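Local coordinates for group 3 allergen SMIPP-S Yv6023A04 (Sarcoptes scabiei type hominis, PDB 3H7O), which is an inactivated paralogue of trypsin-like S1 serine proteases, probably lacking the endopeptidase activity general to that family, at residues A[122-131]-A[178-189]; A[52-60]-A[95-106]. The protein carries 3 engineered substitutions. All coordinates share one frame; numbering follows the deposited sequence.

Overall arrangement
Contact 1 lies deep in the molecule, its centre about 6 Å from the centre of the chain, while contact 2 sits further out, at about 15 Å. Their centres are about 18 Å apart, one in each of the two beta domains of the trypsin fold. They meet at a single polar point: Tyr129 OH lies 2.6 Å from Ser59 O, a probable hydrogen bond between the two domains. Contact 1 includes the Gly181-Asp182-Ala183 loop, where active relatives carry the nucleophile and oxyanion hole, and a glycerol molecule lies about 3 Å from the Asp182 side chain. Contact 2 closes a flank of the first barrel against the linker leading toward contact 1.

Contact 1. Residues A[122-131]-A[178-189]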
loop_
_atom_site.group_PDB
_atom_site.type_symbol
_atom_site.label_atom_id
_atom_site.label_comp_id
_atom_site.label_asym_id
_atom_site.label_seq_id
_atom_site.Cartn_x
_atom_site.Cartn_y
_atom_site.Cartn_z
ATOM N N SER A 122 11.801 3.245 -15.632
ATOM C CA SER A 122 10.561 2.532 -15.942
ATOM C C SER A 122 9.407 3.091 -15.115
ATOM O O SER A 122 9.624 3.794 -14.127
ATOM C CB SER A 122 10.711 1.023 -15.713
ATOM O OG SER A 122 10.734 0.698 -14.333
ATOM N N ASP A 123 8.184 2.780 -15.528
ATOM C CA ASP A 123 7.001 3.234 -14.815
ATOM C C ASP A 123 6.491 2.196 -13.823
ATOM O O ASP A 123 6.550 0.995 -14.084
ATOM C CB ASP A 123 5.887 3.609 -15.795
ATOM C CG ASP A 123 6.095 4.977 -16.423
ATOM O OD1 ASP A 123 6.983 5.730 -15.961
ATOM O OD2 ASP A 123 5.358 5.300 -17.378
ATOM N N VAL A 124 6.018 2.680 -12.679
ATOM C CA VAL A 124 5.243 1.869 -11.741
ATOM C C VAL A 124 3.876 2.514 -11.535
ATOM O O VAL A 124 3.752 3.743 -11.546
ATOM C CB VAL A 124 5.959 1.660 -10.374
ATOM C CG1 VAL A 124 7.183 0.758 -10.534
ATOM C CG2 VAL A 124 6.335 2.994 -9.724
ATOM N N LEU A 125 2.854 1.683 -11.368
ATOM C CA LEU A 125 1.492 2.166 -11.208
ATOM C C LEU A 125 1.087 2.041 -9.748
ATOM O O LEU A 125 0.980 0.935 -9.214
ATOM C CB LEU A 125 0.529 1.384 -12.121
ATOM C CG LEU A 125 -0.974 1.720 -12.116
ATOM C CD1 LEU A 125 -1.254 3.077 -12.753
ATOM C CD2 LEU A 125 -1.773 0.632 -12.837
ATOM N N VAL A 126 0.884 3.185 -9.101
ATOM C CA VAL A 126 0.420 3.219 -7.720
ATOM C C VAL A 126 -1.088 3.466 -7.738
ATOM O O VAL A 126 -1.572 4.250 -8.546
ATOM C CB VAL A 126 1.181 4.296 -6.881
ATOM C CG1 VAL A 126 0.996 5.702 -7.455
ATOM C CG2 VAL A 126 0.771 4.245 -5.407
ATOM N N SER A 127 -1.827 2.768 -6.877
ATOM C CA SER A 127 -3.270 2.987 -6.762
ATOM C C SER A 127 -3.702 3.039 -5.298
ATOM O O SER A 127 -3.106 2.385 -4.437
ATOM C CB SER A 127 -4.053 1.909 -7.519
ATOM O OG SER A 127 -3.792 0.621 -6.980
ATOM N N GLY A 128 -4.740 3.824 -5.026
ATOM C CA GLY A 128 -5.226 4.013 -3.666
ATOM C C GLY A 128 -6.165 5.198 -3.538
ATOM O O GLY A 128 -6.621 5.755 -4.538
ATOM N N TYR A 129 -6.416 5.599 -2.293
ATOM C CA TYR A 129 -7.553 6.452 -1.961
ATOM C C TYR A 129 -7.186 7.770 -1.290
ATOM O O TYR A 129 -8.045 8.631 -1.112
ATOM C CB TYR A 129 -8.536 5.673 -1.077
ATOM C CG TYR A 129 -9.045 4.406 -1.729
ATOM C CD1 TYR A 129 -10.130 4.443 -2.604
ATOM C CD2 TYR A 129 -8.436 3.172 -1.479
ATOM C CE1 TYR A 129 -10.602 3.284 -3.212
ATOM C CE2 TYR A 129 -8.907 2.001 -2.078
ATOM C CZ TYR A 129 -9.988 2.070 -2.946
ATOM O OH TYR A 129 -10.460 0.934 -3.554
ATOM N N GLY A 130 -5.919 7.925 -0.912
ATOM C CA GLY A 130 -5.470 9.137 -0.226
ATOM C C GLY A 130 -6.014 9.227 1.187
ATOM O O GLY A 130 -6.381 8.209 1.785
ATOM N N ASP A 131 -6.068 10.449 1.715
ATOM C CA ASP A 131 -6.543 10.705 3.076
ATOM C C ASP A 131 -8.047 10.511 3.200
ATOM O O ASP A 131 -8.815 10.962 2.342
ATOM C CB ASP A 131 -6.171 12.124 3.520
ATOM C CG ASP A 131 -4.691 12.282 3.815
ATOM O OD1 ASP A 131 -4.018 11.265 4.092
ATOM O OD2 ASP A 131 -4.204 13.435 3.783
ATOM N N LEU A 178 1.667 11.707 -3.188
ATOM C CA LEU A 178 0.840 10.818 -2.378
ATOM C C LEU A 178 0.530 11.482 -1.039
ATOM O O LEU A 178 1.259 12.377 -0.596
ATOM C CB LEU A 178 1.532 9.461 -2.164
ATOM C CG LEU A 178 1.970 8.664 -3.402
ATOM C CD1 LEU A 178 2.683 7.374 -3.007
ATOM C CD2 LEU A 178 0.810 8.361 -4.335
ATOM N N GLU A 179 -0.558 11.050 -0.409
ATOM C CA GLU A 179 -0.951 11.556 0.905
ATOM C C GLU A 179 -0.651 10.521 1.992
ATOM O O GLU A 179 -0.294 9.382 1.689
ATOM C CB GLU A 179 -2.434 11.934 0.907
ATOM C CG GLU A 179 -2.751 13.205 0.122
ATOM C CD GLU A 179 -4.245 13.466 -0.032
ATOM O OE1 GLU A 179 -5.070 12.641 0.418
ATOM O OE2 GLU A 179 -4.596 14.509 -0.617
ATOM N N SER A 180 -0.798 10.913 3.256
ATOM C CA SER A 180 -0.525 10.002 4.370
ATOM C C SER A 180 -1.371 8.727 4.294
ATOM O O SER A 180 -0.895 7.650 4.636
ATOM C CB SER A 180 -0.719 10.703 5.715
ATOM O OG SER A 180 -2.086 10.982 5.940
ATOM N N GLY A 181 -2.613 8.860 3.831
ATOM C CA GLY A 181 -3.509 7.718 3.616
ATOM C C GLY A 181 -3.098 6.794 2.479
ATOM O O GLY A 181 -3.661 5.703 2.323
ATOM N N ASP A 182 -2.115 7.221 1.685
ATOM C CA ASP A 182 -1.592 6.401 0.595
ATOM C C ASP A 182 -0.491 5.429 1.028
ATOM O O ASP A 182 0.010 4.655 0.214
ATOM C CB ASP A 182 -1.111 7.275 -0.568
ATOM C CG ASP A 182 -2.257 7.869 -1.362
ATOM O OD1 ASP A 182 -3.113 7.094 -1.844
ATOM O OD2 ASP A 182 -2.300 9.109 -1.510
ATOM N N ALA A 183 -0.112 5.473 2.305
ATOM C CA ALA A 183 0.774 4.459 2.868
ATOM C C ALA A 183 0.130 3.101 2.628
ATOM O O ALA A 183 -1.077 2.942 2.816
ATOM C CB ALA A 183 0.982 4.688 4.355
ATOM N N GLY A 184 0.928 2.131 2.194
ATOM C CA GLY A 184 0.413 0.797 1.927
ATOM C C GLY A 184 -0.166 0.599 0.534
ATOM O O GLY A 184 -0.532 -0.524 0.174
ATOM N N ASP A 185 -0.249 1.675 -0.255
ATOM C CA ASP A 185 -0.782 1.596 -1.624
ATOM C C ASP A 185 -0.020 0.579 -2.477
ATOM O O ASP A 185 1.210 0.602 -2.517
ATOM C CB ASP A 185 -0.735 2.954 -2.333
ATOM C CG ASP A 185 -1.900 3.867 -1.974
ATOM O OD1 ASP A 185 -2.671 3.578 -1.029
ATOM O OD2 ASP A 185 -2.031 4.910 -2.651
ATOM N N PRO A 186 -0.754 -0.323 -3.159
ATOM C CA PRO A 186 -0.092 -1.264 -4.059
ATOM C C PRO A 186 0.571 -0.524 -5.211
ATOM O O PRO A 186 0.020 0.459 -5.722
ATOM C CB PRO A 186 -1.239 -2.147 -4.568
ATOM C CG PRO A 186 -2.486 -1.350 -4.341
ATOM C CD PRO A 186 -2.215 -0.515 -3.120
ATOM N N THR A 187 1.761 -0.980 -5.587
ATOM C CA THR A 187 2.503 -0.378 -6.681
ATOM C C THR A 187 2.966 -1.489 -7.608
ATOM O O THR A 187 3.688 -2.407 -7.196
ATOM C CB THR A 187 3.668 0.482 -6.169
ATOM O OG1 THR A 187 3.210 1.299 -5.082
ATOM C CG2 THR A 187 4.180 1.386 -7.270
ATOM N N VAL A 188 2.521 -1.417 -8.858
ATOM C CA VAL A 188 2.647 -2.555 -9.763
ATOM C C VAL A 188 3.360 -2.245 -11.072
ATOM O O VAL A 188 3.519 -1.085 -11.464
ATOM C CB VAL A 188 1.257 -3.212 -10.086
ATOM C CG1 VAL A 188 0.575 -3.729 -8.820
ATOM C CG2 VAL A 188 0.343 -2.249 -10.840
ATOM N N GLN A 189 3.811 -3.313 -11.718
ATOM C CA GLN A 189 4.136 -3.310 -13.135
ATOM C C GLN A 189 3.359 -4.480 -13.730
ATOM O O GLN A 189 3.517 -5.628 -13.293
ATOM C CB GLN A 189 5.641 -3.441 -13.358
ATOM C CG GLN A 189 6.415 -2.205 -12.914
ATOM C CD GLN A 189 7.906 -2.299 -13.162
ATOM O OE1 GLN A 189 8.531 -3.335 -12.917
ATOM N NE2 GLN A 189 8.492 -1.205 -13.633
HETATM O O HOH W 1 -5.287 4.149 0.024
HETATM O O HOH W 2 -6.292 5.447 2.225
HETATM O O HOH W 3 -1.585 13.633 3.735
#
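The side chains of Asp131 and Glu179 cross obliquely, their carboxylate planes 25° apart and two like charges close, Asp131 OD2 3.6 Å from Glu179 OE1. Asp131 OD1 takes Gly181 N at 2.8 Å nearly along its C-O axis, and Ser180 OG at 2.7 Å on the syn side, somewhat out of plane; a water donates to OD2. Glu179 OE1 receives Asp131 N at 2.7 Å head-on. The carboxylate of Asp182 is met differently: Gly130 N comes from above its plane to OD1 (3.1 Å), while OD2 uses its anti lone pair for Glu179 N and also binds glycerol. At the far end, Gln189 keeps its CG beside its own backbone N (chi1 -69°), which carries the extended chain across Val124 until NE2 finds Asp123 O at 3.0 Å. That oxygen lies in the amide plane, although the donor stands above the carbonyl plane.

Between these ends run antiparallel strands 123-128 and 186-189. Leu125 and Val188 are the hydrogen-bonded pair, their side chains alongside each other. On the other face, Thr187 CG2 packs 3.6 Å from Val124 CB, and Phe211 closes over Val126 and Thr187.

Gly181-Asp182-Ala183-Gly184 corresponds to the Gly-Asp-Ser-Gly signature of chymotrypsin-like proteases, the deposited chain having Ala183 where the nucleophilic serine would stand. Gly181 N, an oxyanion-hole donor in active relatives, is spent here on Asp131, consistent with an inactivated protease.

Contact 2. Residues A[52-60]-A[95-106]; sequences TIVIQYEST and LSRPLKLDGLKS
Tyr57 and Leu99 slide past each other in opposite directions, which lays Leu99 CD2 over one face of the ring as a CH-pi contact, 3.8 Å from the centroid and 20° off the normal. With CG set between its backbone N and carbonyl carbon (chi1 59°), the tyrosine reaches toward the 95-106 loop, and its OH accepts Lys100 N at 2.9 Å in a nearly straight bond (167°). Ser106 CB lies at the ring edge, close to its plane. Ile55 extends the apolar patch: the Ile55 and Leu99 side chains cross at about a right angle, Ile55 CG2 3.9 Å from Leu99 CD2.

Beside the ring, Glu58 sends its extended chain crosswise over Lys105, Glu58 CG 3.6 Å from Lys105 CB. Its OE2 offers the anti lone pair to Ser106 OG at 2.6 Å. Asp102 OD2 is 3.5 Å from the same Glu58 OE2, a close pair of acids; a water joins Asp102 OD2 to Glu58 OE1, and Lys68 forms a salt bridge with OE1 that would probably offset part of the charge. Asp102 is also busy within its own loop: OD1 accepts Leu104 N and Ser106 N from opposite faces, the first making an Asx turn, and this fixes the serine that grips Glu58.

The contact thus joins strand 54-57 of the first six-stranded antiparallel barrel to the interdomain linker, in a chain with the two-barrel chymotrypsin fold.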
loop_
_atom_site.group_PDB
_atom_site.type_symbol
_atom_site.label_atom_id
_atom_site.label_comp_id
_atom_site.label_asym_id
_atom_site.label_seq_id
_atom_site.Cartn_x
_atom_site.Cartn_y
_atom_site.Cartn_z
ATOM N N THR A 52 -10.056 -5.068 15.314
ATOM C CA THR A 52 -10.598 -3.743 15.012
ATOM C C THR A 52 -10.449 -3.374 13.536
ATOM O O THR A 52 -11.090 -2.437 13.062
ATOM C CB THR A 52 -9.946 -2.626 15.868
ATOM O OG1 THR A 52 -8.580 -2.436 15.472
ATOM C CG2 THR A 52 -10.017 -2.963 17.338
ATOM N N ILE A 53 -9.612 -4.117 12.817
ATOM C CA ILE A 53 -9.255 -3.771 11.437
ATOM C C ILE A 53 -10.302 -4.254 10.433
ATOM O O ILE A 53 -10.845 -5.346 10.575
ATOM C CB ILE A 53 -7.845 -4.312 11.068
ATOM C CG1 ILE A 53 -6.812 -3.865 12.114
ATOM C CG2 ILE A 53 -7.436 -3.873 9.647
ATOM C CD1 ILE A 53 -5.454 -4.578 12.031
ATOM N N VAL A 54 -10.591 -3.419 9.431
ATOM C CA VAL A 54 -11.524 -3.772 8.354
ATOM C C VAL A 54 -10.860 -3.609 6.988
ATOM O O VAL A 54 -10.188 -2.605 6.722
ATOM C CB VAL A 54 -12.843 -2.929 8.412
ATOM C CG1 VAL A 54 -13.801 -3.324 7.301
ATOM C CG2 VAL A 54 -13.529 -3.090 9.759
ATOM N N ILE A 55 -11.053 -4.607 6.129
ATOM C CA ILE A 55 -10.586 -4.539 4.748
ATOM C C ILE A 55 -11.757 -4.197 3.836
ATOM O O ILE A 55 -12.713 -4.968 3.738
ATOM C CB ILE A 55 -9.965 -5.887 4.269
ATOM C CG1 ILE A 55 -8.837 -6.357 5.200
ATOM C CG2 ILE A 55 -9.508 -5.794 2.793
ATOM C CD1 ILE A 55 -7.662 -5.405 5.316
ATOM N N GLN A 56 -11.672 -3.045 3.175
ATOM C CA GLN A 56 -12.661 -2.642 2.182
ATOM C C GLN A 56 -12.097 -2.911 0.789
ATOM O O GLN A 56 -10.990 -2.467 0.454
ATOM C CB GLN A 56 -13.046 -1.165 2.343
ATOM C CG GLN A 56 -14.165 -0.703 1.389
ATOM C CD GLN A 56 -14.733 0.674 1.723
ATOM O OE1 GLN A 56 -14.283 1.348 2.652
ATOM N NE2 GLN A 56 -15.737 1.092 0.958
ATOM N N TYR A 57 -12.864 -3.636 -0.016
ATOM C CA TYR A 57 -12.404 -4.059 -1.336
ATOM C C TYR A 57 -13.491 -3.925 -2.398
ATOM O O TYR A 57 -14.650 -3.665 -2.073
ATOM C CB TYR A 57 -11.792 -5.474 -1.287
ATOM C CG TYR A 57 -12.684 -6.610 -0.804
ATOM C CD1 TYR A 57 -13.027 -7.657 -1.665
ATOM C CD2 TYR A 57 -13.142 -6.670 0.515
ATOM C CE1 TYR A 57 -13.828 -8.722 -1.236
ATOM C CE2 TYR A 57 -13.949 -7.731 0.954
ATOM C CZ TYR A 57 -14.283 -8.753 0.072
ATOM O OH TYR A 57 -15.072 -9.804 0.499
ATOM N N GLU A 58 -13.097 -4.059 -3.667
ATOM C CA GLU A 58 -13.998 -3.894 -4.817
ATOM C C GLU A 58 -14.587 -2.485 -4.915
ATOM O O GLU A 58 -15.694 -2.308 -5.423
ATOM C CB GLU A 58 -15.122 -4.947 -4.804
ATOM C CG GLU A 58 -14.632 -6.388 -4.784
ATOM C CD GLU A 58 -15.726 -7.409 -5.050
ATOM O OE1 GLU A 58 -16.912 -7.028 -5.142
ATOM O OE2 GLU A 58 -15.392 -8.607 -5.172
ATOM N N SER A 59 -13.831 -1.487 -4.456
ATOM C CA SER A 59 -14.357 -0.134 -4.282
ATOM C C SER A 59 -13.705 0.901 -5.195
ATOM O O SER A 59 -12.492 1.102 -5.168
ATOM C CB SER A 59 -14.237 0.306 -2.813
ATOM O OG SER A 59 -14.696 1.638 -2.638
ATOM N N THR A 60 -14.534 1.582 -5.975
ATOM C CA THR A 60 -14.067 2.645 -6.860
ATOM C C THR A 60 -14.156 4.000 -6.152
ATOM O O THR A 60 -13.520 4.972 -6.558
ATOM C CB THR A 60 -14.855 2.606 -8.187
ATOM O OG1 THR A 60 -14.602 1.346 -8.824
ATOM C CG2 THR A 60 -14.446 3.737 -9.129
ATOM N N LEU A 95 -6.773 -13.057 7.532
ATOM C CA LEU A 95 -8.220 -13.103 7.706
ATOM C C LEU A 95 -8.700 -14.460 8.213
ATOM O O LEU A 95 -8.177 -15.503 7.811
ATOM C CB LEU A 95 -8.913 -12.759 6.387
ATOM C CG LEU A 95 -8.647 -11.344 5.889
ATOM C CD1 LEU A 95 -8.789 -11.285 4.376
ATOM C CD2 LEU A 95 -9.565 -10.340 6.592
ATOM N N SER A 96 -9.688 -14.439 9.106
ATOM C CA SER A 96 -10.319 -15.672 9.580
ATOM C C SER A 96 -11.501 -16.058 8.690
ATOM O O SER A 96 -11.857 -17.235 8.590
ATOM C CB SER A 96 -10.765 -15.532 11.037
ATOM O OG SER A 96 -11.759 -14.533 11.174
ATOM N N ARG A 97 -12.107 -15.050 8.064
ATOM C CA ARG A 97 -13.154 -15.225 7.064
ATOM C C ARG A 97 -12.592 -14.642 5.768
ATOM O O ARG A 97 -12.160 -13.486 5.747
ATOM C CB ARG A 97 -14.426 -14.485 7.495
ATOM C CG ARG A 97 -15.666 -14.720 6.630
ATOM C CD ARG A 97 -15.868 -13.634 5.569
ATOM N NE ARG A 97 -17.153 -13.812 4.898
ATOM C CZ ARG A 97 -17.337 -14.540 3.800
ATOM N NH1 ARG A 97 -16.310 -15.150 3.214
ATOM N NH2 ARG A 97 -18.553 -14.655 3.285
ATOM N N PRO A 98 -12.582 -15.441 4.681
ATOM C CA PRO A 98 -11.842 -15.015 3.487
ATOM C C PRO A 98 -12.526 -13.901 2.702
ATOM O O PRO A 98 -13.744 -13.748 2.784
ATOM C CB PRO A 98 -11.777 -16.288 2.642
ATOM C CG PRO A 98 -12.983 -17.065 3.035
ATOM C CD PRO A 98 -13.265 -16.734 4.483
ATOM N N LEU A 99 -11.736 -13.128 1.958
ATOM C CA LEU A 99 -12.285 -12.169 0.999
ATOM C C LEU A 99 -13.064 -12.930 -0.065
ATOM O O LEU A 99 -12.624 -13.992 -0.515
ATOM C CB LEU A 99 -11.164 -11.372 0.324
ATOM C CG LEU A 99 -10.179 -10.563 1.175
ATOM C CD1 LEU A 99 -8.999 -10.094 0.327
ATOM C CD2 LEU A 99 -10.868 -9.380 1.853
ATOM N N LYS A 100 -14.222 -12.397 -0.445
ATOM C CA LYS A 100 -15.038 -12.979 -1.509
ATOM C C LYS A 100 -14.532 -12.515 -2.875
ATOM O O LYS A 100 -15.140 -11.650 -3.523
ATOM C CB LYS A 100 -16.515 -12.599 -1.332
ATOM C CG LYS A 100 -17.181 -13.178 -0.095
ATOM C CD LYS A 100 -18.681 -12.910 -0.089
ATOM C CE LYS A 100 -19.424 -13.827 -1.055
ATOM N NZ LYS A 100 -20.896 -13.789 -0.835
ATOM N N LEU A 101 -13.414 -13.092 -3.308
ATOM C CA LEU A 101 -12.797 -12.716 -4.576
ATOM C C LEU A 101 -13.661 -13.172 -5.747
ATOM O O LEU A 101 -14.119 -14.316 -5.789
ATOM C CB LEU A 101 -11.384 -13.293 -4.690
ATOM C CG LEU A 101 -10.388 -13.022 -3.557
ATOM C CD1 LEU A 101 -9.066 -13.717 -3.843
ATOM C CD2 LEU A 101 -10.171 -11.530 -3.339
ATOM N N ASP A 102 -13.902 -12.262 -6.682
ATOM C CA ASP A 102 -14.704 -12.567 -7.858
ATOM C C ASP A 102 -13.844 -12.628 -9.122
ATOM O O ASP A 102 -14.357 -12.871 -10.214
ATOM C CB ASP A 102 -15.839 -11.545 -8.012
ATOM C CG ASP A 102 -15.340 -10.142 -8.336
ATOM O OD1 ASP A 102 -14.110 -9.923 -8.396
ATOM O OD2 ASP A 102 -16.190 -9.250 -8.536
ATOM N N GLY A 103 -12.542 -12.385 -8.958
ATOM C CA GLY A 103 -11.583 -12.379 -10.066
ATOM C C GLY A 103 -11.756 -11.222 -11.034
ATOM O O GLY A 103 -11.152 -11.210 -12.108
ATOM N N LEU A 104 -12.577 -10.248 -10.643
ATOM C CA LEU A 104 -12.950 -9.127 -11.500
ATOM C C LEU A 104 -12.734 -7.790 -10.779
ATOM O O LEU A 104 -11.835 -7.021 -11.130
ATOM C CB LEU A 104 -14.411 -9.277 -11.954
ATOM C CG LEU A 104 -14.811 -10.570 -12.681
ATOM C CD1 LEU A 104 -16.330 -10.778 -12.681
ATOM C CD2 LEU A 104 -14.256 -10.615 -14.104
ATOM N N LYS A 105 -13.556 -7.520 -9.770
ATOM C CA LYS A 105 -13.386 -6.329 -8.941
ATOM C C LYS A 105 -12.359 -6.584 -7.846
ATOM O O LYS A 105 -11.785 -5.643 -7.296
ATOM C CB LYS A 105 -14.715 -5.908 -8.317
ATOM C CG LYS A 105 -15.747 -5.371 -9.295
ATOM C CD LYS A 105 -17.031 -5.035 -8.552
ATOM C CE LYS A 105 -17.953 -4.169 -9.378
ATOM N NZ LYS A 105 -18.972 -3.515 -8.511
ATOM N N SER A 106 -12.139 -7.861 -7.530
ATOM C CA SER A 106 -11.156 -8.258 -6.524
ATOM C C SER A 106 -10.350 -9.462 -6.999
ATOM O O SER A 106 -10.902 -10.528 -7.296
ATOM C CB SER A 106 -11.826 -8.536 -5.174
ATOM O OG SER A 106 -12.897 -9.455 -5.316
HETATM O O HOH W 4 -10.540 -4.880 -4.588
HETATM O O HOH W 5 -18.316 -8.664 -7.048
#